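Local coordinates for UDP-L-Rhamnose Synthase (Acanthamoeba polyphaga mimivirus, PDB 7JID), which makes UDP-L-rhamnose in the giant mimivirus, binding NADP and the nucleotide sugar together, probably as a reductase of the Rossmann-fold RmlD family, at residues A[85-88]-A[89-93]; A[208-211]-A[212-216]. All coordinates share one frame; numbering follows the deposited sequence.

Interaction 1. Residues A[85-88]-A[89-93]; sequences DNLY and GPLCL. With NAP (NADP nicotinamide-adenine-dinucleotide phosphate), chain D.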
loop_
_atom_site.group_PDB
_atom_site.type_symbol
_atom_site.label_atom_id
_atom_site.label_comp_id
_atom_site.label_asym_id
_atom_site.label_seq_id
_atom_site.Cartn_x
_atom_site.Cartn_y
_atom_site.Cartn_z
ATOM N N ASP A 85 -4.640 -1.943 -7.651
ATOM C CA ASP A 85 -4.260 -1.537 -9.013
ATOM C C ASP A 85 -3.140 -0.515 -8.972
ATOM O O ASP A 85 -2.409 -0.428 -9.960
ATOM C CB ASP A 85 -5.492 -1.068 -9.793
ATOM C CG ASP A 85 -6.546 -2.147 -10.003
ATOM O OD1 ASP A 85 -6.203 -3.356 -9.994
ATOM O OD2 ASP A 85 -7.743 -1.766 -10.203
ATOM N N ASN A 86 -3.097 0.333 -7.931
ATOM C CA ASN A 86 -2.229 1.525 -7.913
ATOM C C ASN A 86 -0.973 1.268 -7.071
ATOM O O ASN A 86 -0.096 2.149 -7.122
ATOM C CB ASN A 86 -2.972 2.749 -7.367
ATOM C CG ASN A 86 -4.060 3.188 -8.309
ATOM O OD1 ASN A 86 -3.896 3.104 -9.521
ATOM N ND2 ASN A 86 -5.117 3.807 -7.755
ATOM N N LEU A 87 -0.904 0.142 -6.337
ATOM C CA LEU A 87 0.321 -0.201 -5.580
ATOM C C LEU A 87 0.642 -1.678 -5.772
ATOM O O LEU A 87 1.782 -2.003 -6.212
ATOM C CB LEU A 87 0.119 0.166 -4.110
ATOM C CG LEU A 87 1.357 0.059 -3.227
ATOM C CD1 LEU A 87 1.232 1.041 -2.078
ATOM C CD2 LEU A 87 1.540 -1.363 -2.717
ATOM N N TYR A 88 -0.226 -2.581 -5.308
ATOM C CA TYR A 88 0.123 -4.015 -5.300
ATOM C C TYR A 88 0.509 -4.530 -6.688
ATOM O O TYR A 88 1.597 -5.199 -6.804
ATOM C CB TYR A 88 -0.965 -4.862 -4.644
ATOM C CG TYR A 88 -0.557 -6.307 -4.476
ATOM C CD1 TYR A 88 0.420 -6.665 -3.553
ATOM C CD2 TYR A 88 -1.028 -7.281 -5.321
ATOM C CE1 TYR A 88 0.845 -7.975 -3.419
ATOM C CE2 TYR A 88 -0.613 -8.607 -5.194
ATOM C CZ TYR A 88 0.355 -8.950 -4.262
ATOM O OH TYR A 88 0.817 -10.233 -4.190
ATOM N N GLY A 89 -0.329 -4.360 -7.715
ATOM C CA GLY A 89 -0.042 -4.832 -9.082
ATOM C C GLY A 89 1.323 -4.328 -9.547
ATOM O O GLY A 89 2.170 -5.120 -9.984
ATOM N N PRO A 90 1.587 -3.005 -9.499
ATOM C CA PRO A 90 2.899 -2.490 -9.898
ATOM C C PRO A 90 4.063 -3.130 -9.115
ATOM O O PRO A 90 5.080 -3.389 -9.720
ATOM C CB PRO A 90 2.746 -0.976 -9.599
ATOM C CG PRO A 90 1.279 -0.720 -9.886
ATOM C CD PRO A 90 0.592 -1.925 -9.250
ATOM N N LEU A 91 3.917 -3.378 -7.821
ATOM C CA LEU A 91 4.993 -3.982 -7.021
ATOM C C LEU A 91 5.212 -5.428 -7.508
ATOM O O LEU A 91 6.394 -5.859 -7.525
ATOM C CB LEU A 91 4.668 -3.909 -5.539
ATOM C CG LEU A 91 5.338 -2.773 -4.774
ATOM C CD1 LEU A 91 6.830 -3.015 -4.623
ATOM C CD2 LEU A 91 5.081 -1.443 -5.443
ATOM N N CYS A 92 4.148 -6.167 -7.827
ATOM C CA CYS A 92 4.248 -7.565 -8.337
ATOM C C CYS A 92 5.091 -7.563 -9.619
ATOM O O CYS A 92 6.078 -8.375 -9.750
ATOM C CB CYS A 92 2.875 -8.141 -8.626
ATOM S SG CYS A 92 1.975 -8.581 -7.116
ATOM N N LEU A 93 4.800 -6.628 -10.523
ATOM C CA LEU A 93 5.587 -6.464 -11.764
ATOM C C LEU A 93 7.038 -6.141 -11.439
ATOM O O LEU A 93 7.954 -6.780 -12.058
ATOM C CB LEU A 93 4.941 -5.393 -12.631
ATOM C CG LEU A 93 3.518 -5.639 -13.118
ATOM C CD1 LEU A 93 3.136 -4.509 -14.036
ATOM C CD2 LEU A 93 3.393 -6.954 -13.881
HETATM P PA NAP D . -6.926 3.778 -18.323
HETATM O O1A NAP D . -7.420 4.123 -19.709
HETATM O O2A NAP D . -7.928 3.539 -17.237
HETATM O O5B NAP D . -6.013 2.508 -18.573
HETATM C C5B NAP D . -5.621 1.672 -17.483
HETATM C C4B NAP D . -5.487 0.202 -17.849
HETATM O O4B NAP D . -4.936 -0.549 -16.776
HETATM C C3B NAP D . -6.868 -0.354 -18.169
HETATM O O3B NAP D . -6.675 -1.018 -19.440
HETATM C C2B NAP D . -7.102 -1.333 -17.026
HETATM O O2B NAP D . -7.721 -2.477 -17.532
HETATM C C1B NAP D . -5.696 -1.724 -16.575
HETATM N N9A NAP D . -5.518 -2.246 -15.234
HETATM C C8A NAP D . -5.831 -1.650 -14.092
HETATM N N7A NAP D . -5.480 -2.410 -13.053
HETATM C C5A NAP D . -4.938 -3.530 -13.549
HETATM C C6A NAP D . -4.420 -4.710 -12.973
HETATM N N6A NAP D . -4.410 -4.830 -11.666
HETATM N N1A NAP D . -3.965 -5.676 -13.844
HETATM C C2A NAP D . -3.994 -5.470 -15.168
HETATM N N3A NAP D . -4.480 -4.392 -15.804
HETATM C C4A NAP D . -4.942 -3.404 -14.991
HETATM O O3 NAP D . -5.894 4.832 -17.676
HETATM P PN NAP D . -4.658 5.579 -18.419
HETATM O O1N NAP D . -5.039 7.031 -18.183
HETATM O O2N NAP D . -4.219 5.002 -19.699
HETATM O O5D NAP D . -3.530 5.352 -17.331
HETATM C C5D NAP D . -2.517 4.360 -17.242
HETATM C C4D NAP D . -2.010 4.336 -15.769
HETATM O O4D NAP D . -0.650 4.633 -15.785
HETATM C C3D NAP D . -2.686 5.450 -14.997
HETATM O O3D NAP D . -2.452 5.359 -13.542
HETATM C C2D NAP D . -1.975 6.559 -15.807
HETATM O O2D NAP D . -1.967 7.901 -15.299
HETATM C C1D NAP D . -0.559 6.057 -15.906
HETATM P P2B NAP D . -9.125 -2.965 -16.976
HETATM O O1X NAP D . -10.187 -2.134 -17.553
HETATM O O2X NAP D . -9.097 -4.354 -17.642
HETATM O O3X NAP D . -9.198 -3.021 -15.446
#
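C92 lays its sulfur over one face of the Y88 ring, one turn earlier on helix 79-99, a Cys sulfur-aromatic contact. SG of C92 stands 3.1 Å above the ring plane, displaced toward the rim. The line to it from the ring centroid leans 28° off the normal, and CE2 of Y88 is the nearest ring atom, at 3.2 Å. CG of Y88 is anti to its backbone N (chi1 -173°), which places the ring beside the carbonyl carbon of Y88, with one face under the C92 sulfur. OH of Y88 is hydrogen-bonded to E40, and the ring also meets F145 of the second subunit.

L91 N donates to L87 O at 3.0 Å and C92 N to Y88 O at 2.9 Å, both normal helical bonds. The N of P90 carries no hydrogen and has no bond to the turn before, which is where the helix kinks. The proline ring wedges into that turn: CD of P90 stands 3.3 Å from L87 O and 3.4 Å from D85 O. A wider pi-type turn spans 85-88.

Polar contact with the cofactor falls to D85: NAP N6A, the adenine amino group, donates to D85 OD1 at 2.9 Å. OD2 forms a salt bridge with R61, itself hydrogen-bonded to NADP. One carboxylate thus reads the adenine amino group while held by a second residue that binds the cofactor.

Interaction 2. Residues A[208-211]-A[212-216]; sequences NKTT and GTFNF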
loop_
_atom_site.group_PDB
_atom_site.type_symbol
_atom_site.label_atom_id
_atom_site.label_comp_id
_atom_site.label_asym_id
_atom_site.label_seq_id
_atom_site.Cartn_x
_atom_site.Cartn_y
_atom_site.Cartn_z
ATOM N N ASN A 208 16.621 1.771 -24.186
ATOM C CA ASN A 208 17.998 1.949 -23.674
ATOM C C ASN A 208 18.227 1.225 -22.344
ATOM O O ASN A 208 19.328 1.320 -21.847
ATOM C CB ASN A 208 18.385 3.421 -23.546
ATOM C CG ASN A 208 18.548 4.111 -24.881
ATOM O OD1 ASN A 208 18.662 3.451 -25.919
ATOM N ND2 ASN A 208 18.474 5.441 -24.884
ATOM N N LYS A 209 17.172 0.700 -21.724
ATOM C CA LYS A 209 17.185 0.051 -20.385
ATOM C C LYS A 209 17.578 1.098 -19.341
ATOM O O LYS A 209 18.140 0.739 -18.325
ATOM C CB LYS A 209 18.049 -1.222 -20.385
ATOM C CG LYS A 209 17.474 -2.306 -21.270
ATOM C CD LYS A 209 18.407 -3.492 -21.530
ATOM C CE LYS A 209 18.800 -4.255 -20.296
ATOM N NZ LYS A 209 19.274 -5.611 -20.676
ATOM N N THR A 210 17.249 2.386 -19.582
ATOM C CA THR A 210 17.444 3.436 -18.559
ATOM C C THR A 210 16.570 3.037 -17.358
ATOM O O THR A 210 15.381 2.756 -17.599
ATOM C CB THR A 210 17.083 4.824 -19.097
ATOM O OG1 THR A 210 17.802 5.066 -20.305
ATOM C CG2 THR A 210 17.315 5.908 -18.071
ATOM N N THR A 211 17.063 3.193 -16.138
ATOM C CA THR A 211 16.296 2.826 -14.921
ATOM C C THR A 211 16.302 4.009 -13.968
ATOM O O THR A 211 17.007 4.985 -14.235
ATOM C CB THR A 211 16.770 1.535 -14.230
ATOM O OG1 THR A 211 18.110 1.701 -13.761
ATOM C CG2 THR A 211 16.605 0.353 -15.151
ATOM N N GLY A 212 15.509 3.911 -12.905
ATOM C CA GLY A 212 15.463 4.953 -11.885
ATOM C C GLY A 212 14.162 5.742 -11.954
ATOM O O GLY A 212 13.351 5.491 -12.838
ATOM N N THR A 213 14.065 6.758 -11.135
ATOM C CA THR A 213 12.897 7.668 -11.130
ATOM C C THR A 213 13.221 8.864 -12.035
ATOM O O THR A 213 14.316 9.425 -11.938
ATOM C CB THR A 213 12.527 8.088 -9.716
ATOM O OG1 THR A 213 12.083 6.906 -9.045
ATOM C CG2 THR A 213 11.425 9.116 -9.667
ATOM N N PHE A 214 12.259 9.290 -12.844
ATOM C CA PHE A 214 12.340 10.545 -13.636
ATOM C C PHE A 214 11.022 11.279 -13.509
ATOM O O PHE A 214 9.965 10.735 -13.899
ATOM C CB PHE A 214 12.636 10.292 -15.101
ATOM C CG PHE A 214 14.037 9.803 -15.385
ATOM C CD1 PHE A 214 14.975 10.662 -15.952
ATOM C CD2 PHE A 214 14.364 8.471 -15.207
ATOM C CE1 PHE A 214 16.247 10.185 -16.262
ATOM C CE2 PHE A 214 15.653 8.012 -15.475
ATOM C CZ PHE A 214 16.572 8.868 -16.050
ATOM N N ASN A 215 11.095 12.545 -13.150
ATOM C CA ASN A 215 9.997 13.504 -13.407
ATOM C C ASN A 215 9.829 13.572 -14.924
ATOM O O ASN A 215 10.810 13.726 -15.646
ATOM C CB ASN A 215 10.322 14.849 -12.752
ATOM C CG ASN A 215 10.230 14.812 -11.255
ATOM O OD1 ASN A 215 9.522 13.996 -10.665
ATOM N ND2 ASN A 215 11.011 15.678 -10.598
ATOM N N PHE A 216 8.609 13.408 -15.395
ATOM C CA PHE A 216 8.326 13.099 -16.803
ATOM C C PHE A 216 7.194 14.010 -17.269
ATOM O O PHE A 216 6.229 13.561 -17.879
ATOM C CB PHE A 216 8.061 11.616 -16.982
ATOM C CG PHE A 216 8.454 11.183 -18.357
ATOM C CD1 PHE A 216 9.788 11.062 -18.696
ATOM C CD2 PHE A 216 7.488 10.792 -19.256
ATOM C CE1 PHE A 216 10.126 10.610 -19.973
ATOM C CE2 PHE A 216 7.828 10.380 -20.533
ATOM C CZ PHE A 216 9.156 10.256 -20.861
#
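From T210 to F214 the chain passes out of the loop after helix 195-207 into strand 212-215, through G212 at phi 108° and psi -176°, where a CB would clash with the carbonyl O of T211. K209, the first residue after helix 195-207 to leave helical angles, has positive phi, and with two bonds back into the last turn this makes a Schellman motif.

The side-chain contact joins T210 to F214. The methyl CG2 of T210 lies 3.7 Å from CZ of F214 and equally near CE2, approaching the CE2-CZ bond obliquely while the two side chains cross at about a right angle. CG2 is anti to the backbone N of T210, and OG1 takes the place beside that N (chi1 -53°), from which it makes a weak hydrogen bond to M205 O.

At the ring edge, close to its plane, T211 O comes within 3.5 Å of CE2 of F214. The hydroxyl of T211 has a different partner, D154 O. Farther round, the F214 side chain packs on M205 of helix 195-207 and on L158 and L160 of strand 157-162, and K266 makes a cation-pi contact with it.

A single aromatic ring therefore meets a methyl obliquely and a carbonyl oxygen at its rim. The latter is consistent with a weak electrostatic attraction between the oxygen and the slightly positive ring hydrogens, beside largely apolar packing between helix and sheet.

How the interactions relate
Both contacts belong to the Rossmann-type domain built round the six-stranded parallel sheet, with centres 18 Å apart and nearest atoms about 11 Å apart, so they do not touch. Interaction 1 is wholly buried, within one helix that meets cofactor, sheet and second subunit. Interaction 2 is partly buried, at the entry to strand 212-215, an outermost strand of the sheet within this chain, and no other protein chain of the assembly touches it. Strand 103-109 is a shared neighbour: P90 and L93 pack on it from 85-93, T211 from 208-216. Helical hydrogen bonds and a cofactor-bound carboxylate mark the first, whereas the second has no hydrogen bond between its segments.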